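Local coordinates for Non-structural protein 2 (Human rotavirus C, PDB 2GU0), which probably takes part in viral genome replication and packaging as a homooctamer that binds single-stranded RNA, hydrolyses nucleoside triphosphates and builds viroplasms together with NSP5, at residues A[22-35]-A[44-58]. Numbering follows the deposited sequence.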
loop_
_atom_site.group_PDB
_atom_site.type_symbol
_atom_site.label_atom_id
_atom_site.label_comp_id
_atom_site.label_asym_id
_atom_site.label_seq_id
_atom_site.Cartn_x
_atom_site.Cartn_y
_atom_site.Cartn_z
ATOM N N ILE A 22 19.608 -2.797 28.999
ATOM C CA ILE A 22 19.660 -4.240 28.769
ATOM C C ILE A 22 18.822 -4.506 27.510
ATOM O O ILE A 22 17.687 -4.045 27.416
ATOM C CB ILE A 22 19.076 -5.022 29.952
ATOM C CG1 ILE A 22 20.032 -4.960 31.135
ATOM C CG2 ILE A 22 18.873 -6.460 29.569
ATOM C CD1 ILE A 22 19.550 -5.728 32.347
ATOM N N ASN A 23 19.366 -5.234 26.541
ATOM C CA ASN A 23 18.606 -5.472 25.322
ATOM C C ASN A 23 17.889 -6.813 25.279
ATOM O O ASN A 23 18.196 -7.722 26.064
ATOM C CB ASN A 23 19.491 -5.283 24.082
ATOM C CG ASN A 23 20.512 -6.372 23.914
ATOM O OD1 ASN A 23 20.172 -7.508 23.593
ATOM N ND2 ASN A 23 21.778 -6.036 24.125
ATOM N N LYS A 24 16.927 -6.922 24.356
ATOM C CA LYS A 24 16.123 -8.126 24.216
ATOM C C LYS A 24 16.900 -9.365 23.839
ATOM O O LYS A 24 16.550 -10.462 24.258
ATOM C CB LYS A 24 14.998 -7.908 23.211
ATOM C CG LYS A 24 15.447 -7.787 21.776
ATOM C CD LYS A 24 14.270 -7.467 20.869
ATOM C CE LYS A 24 14.763 -7.054 19.483
ATOM N NZ LYS A 24 13.658 -6.584 18.602
ATOM N N LYS A 25 17.946 -9.223 23.040
ATOM C CA LYS A 25 18.711 -10.413 22.693
ATOM C C LYS A 25 19.389 -10.909 23.958
ATOM O O LYS A 25 19.386 -12.104 24.242
ATOM C CB LYS A 25 19.743 -10.107 21.606
ATOM C CG LYS A 25 19.115 -9.568 20.342
ATOM C CD LYS A 25 18.073 -10.519 19.775
ATOM C CE LYS A 25 18.705 -11.504 18.835
ATOM N NZ LYS A 25 19.342 -10.767 17.699
ATOM N N ALA A 26 19.961 -9.988 24.727
ATOM C CA ALA A 26 20.607 -10.375 25.963
ATOM C C ALA A 26 19.598 -11.231 26.728
ATOM O O ALA A 26 19.838 -12.408 26.988
ATOM C CB ALA A 26 20.972 -9.157 26.752
ATOM N N VAL A 27 18.454 -10.641 27.056
ATOM C CA VAL A 27 17.401 -11.348 27.773
ATOM C C VAL A 27 17.075 -12.698 27.136
ATOM O O VAL A 27 17.014 -13.705 27.818
ATOM C CB VAL A 27 16.115 -10.496 27.836
ATOM C CG1 VAL A 27 14.998 -11.259 28.543
ATOM C CG2 VAL A 27 16.403 -9.199 28.562
ATOM N N GLN A 28 16.866 -12.724 25.829
ATOM C CA GLN A 28 16.546 -13.972 25.141
ATOM C C GLN A 28 17.609 -15.028 25.414
ATOM O O GLN A 28 17.297 -16.198 25.647
ATOM C CB GLN A 28 16.415 -13.716 23.634
ATOM C CG GLN A 28 16.603 -14.930 22.746
ATOM C CD GLN A 28 16.273 -14.633 21.289
ATOM O OE1 GLN A 28 16.488 -13.517 20.811
ATOM N NE2 GLN A 28 15.762 -15.634 20.574
ATOM N N THR A 29 18.863 -14.595 25.392
ATOM C CA THR A 29 20.005 -15.464 25.630
ATOM C C THR A 29 20.093 -16.017 27.059
ATOM O O THR A 29 20.305 -17.211 27.257
ATOM C CB THR A 29 21.299 -14.714 25.307
ATOM O OG1 THR A 29 21.284 -14.349 23.929
ATOM C CG2 THR A 29 22.510 -15.574 25.575
ATOM N N MET A 30 19.923 -15.169 28.062
ATOM C CA MET A 30 20.030 -15.679 29.410
ATOM C C MET A 30 18.837 -16.531 29.769
ATOM O O MET A 30 18.902 -17.310 30.716
ATOM C CB MET A 30 20.198 -14.547 30.424
ATOM C CG MET A 30 18.929 -14.013 30.986
ATOM S SD MET A 30 18.256 -14.991 32.330
ATOM C CE MET A 30 17.093 -13.801 32.962
ATOM N N LEU A 31 17.740 -16.399 29.034
ATOM C CA LEU A 31 16.586 -17.224 29.359
ATOM C C LEU A 31 16.823 -18.647 28.873
ATOM O O LEU A 31 16.256 -19.598 29.425
ATOM C CB LEU A 31 15.293 -16.673 28.745
ATOM C CG LEU A 31 14.585 -15.513 29.461
ATOM C CD1 LEU A 31 13.290 -15.176 28.737
ATOM C CD2 LEU A 31 14.311 -15.886 30.900
ATOM N N CYS A 32 17.675 -18.803 27.862
ATOM C CA CYS A 32 17.947 -20.133 27.346
ATOM C C CYS A 32 19.257 -20.714 27.888
ATOM O O CYS A 32 19.471 -21.925 27.843
ATOM C CB CYS A 32 17.964 -20.126 25.804
ATOM S SG CYS A 32 19.587 -19.858 24.965
ATOM N N ALA A 33 20.121 -19.859 28.421
ATOM C CA ALA A 33 21.409 -20.323 28.933
ATOM C C ALA A 33 21.302 -21.219 30.152
ATOM O O ALA A 33 20.336 -21.138 30.909
ATOM C CB ALA A 33 22.314 -19.127 29.253
ATOM N N LYS A 34 22.310 -22.071 30.326
ATOM C CA LYS A 34 22.397 -22.979 31.462
ATOM C C LYS A 34 23.295 -22.350 32.513
ATOM O O LYS A 34 24.511 -22.260 32.332
ATOM C CB LYS A 34 23.008 -24.312 31.055
ATOM C CG LYS A 34 23.423 -25.135 32.255
ATOM C CD LYS A 34 24.280 -26.326 31.881
ATOM C CE LYS A 34 24.580 -27.171 33.109
ATOM N NZ LYS A 34 25.206 -28.458 32.709
ATOM N N VAL A 35 22.697 -21.934 33.620
ATOM C CA VAL A 35 23.436 -21.290 34.692
ATOM C C VAL A 35 23.387 -22.102 35.974
ATOM O O VAL A 35 22.318 -22.544 36.395
ATOM C CB VAL A 35 22.860 -19.892 34.957
ATOM C CG1 VAL A 35 23.716 -19.153 35.971
ATOM C CG2 VAL A 35 22.762 -19.118 33.632
ATOM N N TYR A 44 23.935 -11.764 34.294
ATOM C CA TYR A 44 24.470 -12.753 33.370
ATOM C C TYR A 44 25.158 -12.192 32.128
ATOM O O TYR A 44 24.575 -11.399 31.384
ATOM C CB TYR A 44 23.355 -13.680 32.919
ATOM C CG TYR A 44 23.823 -14.736 31.968
ATOM C CD1 TYR A 44 24.663 -15.750 32.407
ATOM C CD2 TYR A 44 23.433 -14.728 30.629
ATOM C CE1 TYR A 44 25.109 -16.738 31.551
ATOM C CE2 TYR A 44 23.874 -15.719 29.751
ATOM C CZ TYR A 44 24.714 -16.723 30.231
ATOM O OH TYR A 44 25.159 -17.729 29.421
ATOM N N ASP A 45 26.392 -12.621 31.882
ATOM C CA ASP A 45 27.089 -12.141 30.707
ATOM C C ASP A 45 26.799 -13.021 29.493
ATOM O O ASP A 45 27.161 -14.189 29.431
ATOM C CB ASP A 45 28.590 -12.038 30.955
ATOM C CG ASP A 45 29.318 -11.458 29.771
ATOM O OD1 ASP A 45 28.660 -10.757 28.974
ATOM O OD2 ASP A 45 30.538 -11.687 29.630
ATOM N N THR A 46 26.133 -12.405 28.530
ATOM C CA THR A 46 25.708 -13.006 27.277
ATOM C C THR A 46 26.834 -13.110 26.242
ATOM O O THR A 46 26.704 -13.793 25.217
ATOM C CB THR A 46 24.542 -12.163 26.730
ATOM O OG1 THR A 46 23.316 -12.662 27.269
ATOM C CG2 THR A 46 24.487 -12.184 25.251
ATOM N N ILE A 47 27.945 -12.439 26.529
ATOM C CA ILE A 47 29.086 -12.422 25.629
ATOM C C ILE A 47 28.727 -11.690 24.336
ATOM O O ILE A 47 29.224 -10.595 24.078
ATOM C CB ILE A 47 29.578 -13.844 25.302
ATOM C CG1 ILE A 47 29.759 -14.633 26.597
ATOM C CG2 ILE A 47 30.907 -13.777 24.579
ATOM C CD1 ILE A 47 30.287 -16.029 26.403
ATOM N N LEU A 48 27.851 -12.257 23.531
ATOM C CA LEU A 48 27.492 -11.586 22.290
ATOM C C LEU A 48 26.569 -10.347 22.401
ATOM O O LEU A 48 26.652 -9.429 21.574
ATOM C CB LEU A 48 26.856 -12.593 21.338
ATOM C CG LEU A 48 27.752 -13.753 20.924
ATOM C CD1 LEU A 48 27.044 -14.596 19.865
ATOM C CD2 LEU A 48 29.063 -13.196 20.397
ATOM N N TYR A 49 25.701 -10.308 23.413
ATOM C CA TYR A 49 24.761 -9.198 23.545
ATOM C C TYR A 49 24.842 -8.390 24.825
ATOM O O TYR A 49 23.888 -7.708 25.200
ATOM C CB TYR A 49 23.323 -9.704 23.385
ATOM C CG TYR A 49 23.046 -10.402 22.077
ATOM C CD1 TYR A 49 22.644 -11.730 22.059
ATOM C CD2 TYR A 49 23.166 -9.735 20.857
ATOM C CE1 TYR A 49 22.365 -12.386 20.863
ATOM C CE2 TYR A 49 22.887 -10.383 19.649
ATOM C CZ TYR A 49 22.487 -11.713 19.664
ATOM O OH TYR A 49 22.218 -12.392 18.500
ATOM N N GLY A 50 25.973 -8.451 25.501
ATOM C CA GLY A 50 26.102 -7.687 26.720
ATOM C C GLY A 50 25.571 -8.393 27.953
ATOM O O GLY A 50 25.468 -9.616 28.002
ATOM N N VAL A 51 25.213 -7.600 28.949
ATOM C CA VAL A 51 24.723 -8.122 30.204
ATOM C C VAL A 51 23.219 -8.270 30.290
ATOM O O VAL A 51 22.482 -7.312 30.056
ATOM C CB VAL A 51 25.202 -7.218 31.364
ATOM C CG1 VAL A 51 24.636 -7.708 32.690
ATOM C CG2 VAL A 51 26.717 -7.199 31.383
ATOM N N ALA A 52 22.777 -9.474 30.647
ATOM C CA ALA A 52 21.364 -9.772 30.814
ATOM C C ALA A 52 21.036 -9.714 32.305
ATOM O O ALA A 52 21.925 -9.628 33.148
ATOM C CB ALA A 52 21.072 -11.129 30.276
ATOM N N PRO A 53 19.748 -9.754 32.656
ATOM C CA PRO A 53 19.359 -9.700 34.067
ATOM C C PRO A 53 19.684 -10.976 34.831
ATOM O O PRO A 53 19.835 -12.048 34.241
ATOM C CB PRO A 53 17.862 -9.479 33.995
ATOM C CG PRO A 53 17.670 -8.817 32.685
ATOM C CD PRO A 53 18.573 -9.588 31.790
ATOM N N PRO A 54 19.798 -10.879 36.165
ATOM C CA PRO A 54 20.099 -12.072 36.960
ATOM C C PRO A 54 19.033 -13.126 36.659
ATOM O O PRO A 54 17.839 -12.821 36.677
ATOM C CB PRO A 54 20.001 -11.555 38.391
ATOM C CG PRO A 54 20.496 -10.173 38.266
ATOM C CD PRO A 54 19.812 -9.673 37.012
ATOM N N PRO A 55 19.443 -14.368 36.369
ATOM C CA PRO A 55 18.472 -15.431 36.066
ATOM C C PRO A 55 17.425 -15.599 37.170
ATOM O O PRO A 55 16.357 -16.180 36.964
ATOM C CB PRO A 55 19.355 -16.659 35.891
ATOM C CG PRO A 55 20.600 -16.078 35.308
ATOM C CD PRO A 55 20.820 -14.847 36.179
ATOM N N GLU A 56 17.751 -15.077 38.342
ATOM C CA GLU A 56 16.876 -15.109 39.504
ATOM C C GLU A 56 15.573 -14.344 39.236
ATOM O O GLU A 56 14.673 -14.344 40.064
ATOM C CB GLU A 56 17.597 -14.439 40.671
ATOM C CG GLU A 56 16.850 -14.439 41.986
ATOM C CD GLU A 56 17.320 -13.330 42.898
ATOM O OE1 GLU A 56 18.531 -13.009 42.868
ATOM O OE2 GLU A 56 16.479 -12.781 43.651
ATOM N N PHE A 57 15.475 -13.678 38.088
ATOM C CA PHE A 57 14.281 -12.902 37.780
ATOM C C PHE A 57 13.544 -13.297 36.501
ATOM O O PHE A 57 12.568 -12.642 36.141
ATOM C CB PHE A 57 14.636 -11.413 37.711
ATOM C CG PHE A 57 15.194 -10.858 38.986
ATOM C CD1 PHE A 57 16.209 -9.910 38.955
ATOM C CD2 PHE A 57 14.714 -11.284 40.222
ATOM C CE1 PHE A 57 16.743 -9.395 40.134
ATOM C CE2 PHE A 57 15.239 -10.771 41.414
ATOM C CZ PHE A 57 16.255 -9.827 41.369
ATOM N N ARG A 58 13.986 -14.358 35.827
ATOM C CA ARG A 58 13.326 -14.795 34.593
ATOM C C ARG A 58 11.802 -14.877 34.721
ATOM O O ARG A 58 11.089 -14.762 33.728
ATOM C CB ARG A 58 13.877 -16.146 34.126
ATOM C CG ARG A 58 13.516 -17.324 34.994
ATOM C CD ARG A 58 13.718 -18.609 34.222
ATOM N NE ARG A 58 15.130 -18.892 33.995
ATOM C CZ ARG A 58 15.637 -19.297 32.831
ATOM N NH1 ARG A 58 14.835 -19.458 31.780
ATOM N NH2 ARG A 58 16.942 -19.552 32.723
#
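Met30 buries more surface against segment 44-58 than any other residue of 22-35, its CB touching Tyr44 CD2 and the methyl of Ala52 from two adjacent sides. Bent at chi2 (82°), its chain carries SD and CE on to the prolines, SD reaching Pro55 CG at 3.9 Å. Ala26 meets Ala52 methyl to methyl, CB to CB 4.0 Å, and Ile22 CD1 rests on Pro53 CG. Near the start of helix 24-32, Lys25 CB stands over the centre of the Tyr49 ring (CH-pi), while Thr29 OG1 meets its edge in plane. The case illustrates how apolar packing and an N-cap amide seat a short helix on a two-stranded antiparallel hairpin, 44-45 with 51-52, in the N-terminal region of NSP2. Asn23, the N-cap, accepts from Ala26 N through OD1 (2.7 Å). Its ND2 gives Tyr49 O a bent bond (2.9 Å, 139° at the hydrogen), the amide nearly perpendicular to the Tyr49 ring. Farther along the segment, Arg58 NH1 donates to Leu31 O at 2.8 Å, in the carbonyl plane on a lone pair, with Leu31 CD2 over one guanidinium face. Farther out, Tyr44 OH hydrogen-bonds Gln160 OE1 of the second subunit, and Tyr76 of helix 74-90 packs on Ile22 and Val27.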